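Local coordinates for protein polyguluronate lyase (Corynebacterium sp., PDB 1UAI) that probably cleaves the polyguluronate chains of alginate by beta-elimination, as a jelly-roll polysaccharide lyase, at residues Lys110-Ala116 / Val127-Gly132. Numbering follows the deposited sequence.
Sequences KPHLVGA and VFRLEG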
loop_
_atom_site.group_PDB
_atom_site.type_symbol
_atom_site.label_atom_id
_atom_site.label_comp_id
_atom_site.label_asym_id
_atom_site.label_seq_id
_atom_site.Cartn_x
_atom_site.Cartn_y
_atom_site.Cartn_z
ATOM N N LYS A 110 -5.658 -10.906 -14.436
ATOM C CA LYS A 110 -4.821 -9.708 -14.405
ATOM C C LYS A 110 -4.203 -9.722 -13.008
ATOM O O LYS A 110 -4.671 -9.034 -12.099
ATOM C CB LYS A 110 -5.702 -8.469 -14.600
ATOM C CG LYS A 110 -4.958 -7.158 -14.792
ATOM C CD LYS A 110 -5.934 -6.022 -15.077
ATOM C CE LYS A 110 -5.217 -4.725 -15.419
ATOM N NZ LYS A 110 -4.396 -4.214 -14.287
ATOM N N PRO A 111 -3.140 -10.522 -12.820
ATOM C CA PRO A 111 -2.445 -10.663 -11.535
ATOM C C PRO A 111 -1.586 -9.464 -11.152
ATOM O O PRO A 111 -0.369 -9.587 -10.993
ATOM C CB PRO A 111 -1.623 -11.927 -11.747
ATOM C CG PRO A 111 -1.194 -11.773 -13.174
ATOM C CD PRO A 111 -2.458 -11.300 -13.873
ATOM N N HIS A 112 -2.237 -8.317 -10.977
ATOM C CA HIS A 112 -1.558 -7.066 -10.657
ATOM C C HIS A 112 -1.943 -6.559 -9.269
ATOM O O HIS A 112 -3.125 -6.471 -8.934
ATOM C CB HIS A 112 -1.912 -6.016 -11.709
ATOM C CG HIS A 112 -1.547 -6.406 -13.110
ATOM N ND1 HIS A 112 -1.845 -5.613 -14.197
ATOM C CD2 HIS A 112 -0.902 -7.491 -13.601
ATOM C CE1 HIS A 112 -1.398 -6.192 -15.297
ATOM N NE2 HIS A 112 -0.821 -7.332 -14.963
ATOM N N LEU A 113 -0.938 -6.180 -8.483
ATOM C CA LEU A 113 -1.165 -5.734 -7.116
ATOM C C LEU A 113 -0.114 -4.719 -6.666
ATOM O O LEU A 113 1.082 -4.923 -6.874
ATOM C CB LEU A 113 -1.140 -6.969 -6.209
ATOM C CG LEU A 113 -1.260 -6.836 -4.693
ATOM C CD1 LEU A 113 -2.551 -6.130 -4.318
ATOM C CD2 LEU A 113 -1.210 -8.226 -4.076
ATOM N N VAL A 114 -0.565 -3.632 -6.044
ATOM C CA VAL A 114 0.328 -2.578 -5.559
ATOM C C VAL A 114 0.448 -2.676 -4.032
ATOM O O VAL A 114 -0.564 -2.741 -3.327
ATOM C CB VAL A 114 -0.209 -1.190 -5.986
ATOM C CG1 VAL A 114 0.549 -0.080 -5.282
ATOM C CG2 VAL A 114 -0.079 -1.043 -7.496
ATOM N N GLY A 115 1.683 -2.680 -3.526
ATOM C CA GLY A 115 1.902 -2.830 -2.094
ATOM C C GLY A 115 2.425 -1.651 -1.293
ATOM O O GLY A 115 2.451 -1.705 -0.063
ATOM N N ALA A 116 2.862 -0.599 -1.972
ATOM C CA ALA A 116 3.351 0.591 -1.292
ATOM C C ALA A 116 3.449 1.705 -2.308
ATOM O O ALA A 116 3.688 1.453 -3.491
ATOM C CB ALA A 116 4.715 0.332 -0.666
ATOM N N VAL A 127 5.206 3.562 -7.208
ATOM C CA VAL A 127 4.714 2.502 -6.340
ATOM C C VAL A 127 5.441 1.182 -6.587
ATOM O O VAL A 127 6.120 1.014 -7.604
ATOM C CB VAL A 127 3.185 2.253 -6.569
ATOM C CG1 VAL A 127 2.451 3.570 -6.752
ATOM C CG2 VAL A 127 2.967 1.360 -7.783
ATOM N N PHE A 128 5.304 0.265 -5.632
ATOM C CA PHE A 128 5.859 -1.083 -5.744
ATOM C C PHE A 128 4.681 -1.870 -6.310
ATOM O O PHE A 128 3.647 -2.027 -5.650
ATOM C CB PHE A 128 6.258 -1.630 -4.372
ATOM C CG PHE A 128 7.610 -1.165 -3.894
ATOM C CD1 PHE A 128 8.683 -2.052 -3.839
ATOM C CD2 PHE A 128 7.810 0.150 -3.487
ATOM C CE1 PHE A 128 9.934 -1.637 -3.384
ATOM C CE2 PHE A 128 9.058 0.577 -3.030
ATOM C CZ PHE A 128 10.120 -0.320 -2.979
ATOM N N ARG A 129 4.847 -2.353 -7.536
ATOM C CA ARG A 129 3.792 -3.055 -8.249
ATOM C C ARG A 129 4.198 -4.449 -8.708
ATOM O O ARG A 129 5.175 -4.612 -9.443
ATOM C CB ARG A 129 3.390 -2.211 -9.465
ATOM C CG ARG A 129 2.314 -2.814 -10.354
ATOM C CD ARG A 129 2.115 -1.980 -11.619
ATOM N NE ARG A 129 1.049 -2.526 -12.455
ATOM C CZ ARG A 129 -0.183 -2.032 -12.524
ATOM N NH1 ARG A 129 -0.520 -0.962 -11.818
ATOM N NH2 ARG A 129 -1.094 -2.632 -13.281
ATOM N N LEU A 130 3.443 -5.454 -8.279
ATOM C CA LEU A 130 3.719 -6.826 -8.679
ATOM C C LEU A 130 2.749 -7.271 -9.767
ATOM O O LEU A 130 1.539 -7.052 -9.663
ATOM C CB LEU A 130 3.589 -7.785 -7.488
ATOM C CG LEU A 130 3.814 -9.272 -7.798
ATOM C CD1 LEU A 130 5.259 -9.490 -8.234
ATOM C CD2 LEU A 130 3.495 -10.122 -6.577
ATOM N N GLU A 131 3.297 -7.872 -10.818
ATOM C CA GLU A 131 2.506 -8.424 -11.915
ATOM C C GLU A 131 3.043 -9.843 -12.091
ATOM O O GLU A 131 4.121 -10.039 -12.650
ATOM C CB GLU A 131 2.698 -7.616 -13.205
ATOM C CG GLU A 131 2.342 -6.144 -13.060
ATOM C CD GLU A 131 2.224 -5.416 -14.388
ATOM O OE1 GLU A 131 2.772 -5.903 -15.401
ATOM O OE2 GLU A 131 1.587 -4.342 -14.420
ATOM N N GLY A 132 2.303 -10.830 -11.590
ATOM C CA GLY A 132 2.752 -12.210 -11.685
ATOM C C GLY A 132 3.958 -12.401 -10.781
ATOM O O GLY A 132 3.836 -12.337 -9.558
HETATM O O HOH W 1 -3.427 -1.598 -14.621
#
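L113 and L130 form a hydrogen-bonded pair in an antiparallel ladder, L113 N to L130 O 2.9 Å and L130 N to L113 O 2.8 Å, extended by G132 N to P111 O at one end and G115 N to F128 O at the other. F128 N also bonds A116 O. On the face carrying H112 and E131, the carboxylate of E131 lies flat over the imidazole, planes 6° apart, with OE2 above the ring centre; E131 CG is 3.6 Å from H112 CD2. K110 CG backs the opposite ring face, and K110 NZ donates to H112 ND1 and to Q197 O. The strands belong to hairpin 112-119/124-131 of the jelly-roll beta-sandwich; L113 and L130 point the other way, onto F103 of the second sheet. R129, CG anti to the backbone N (chi1 178°) and extended to NE, rises off the H112/E131 face and leans toward strand 112-116; its NE bonds E131 OE2 at 2.7 Å in a salt bridge. A water accepts from both R129 NH2 and K110 NZ, bridging two like charges, while H144 holds E131 OE1. Further along, V114 CG1 packs against V127 CB at 3.7 Å.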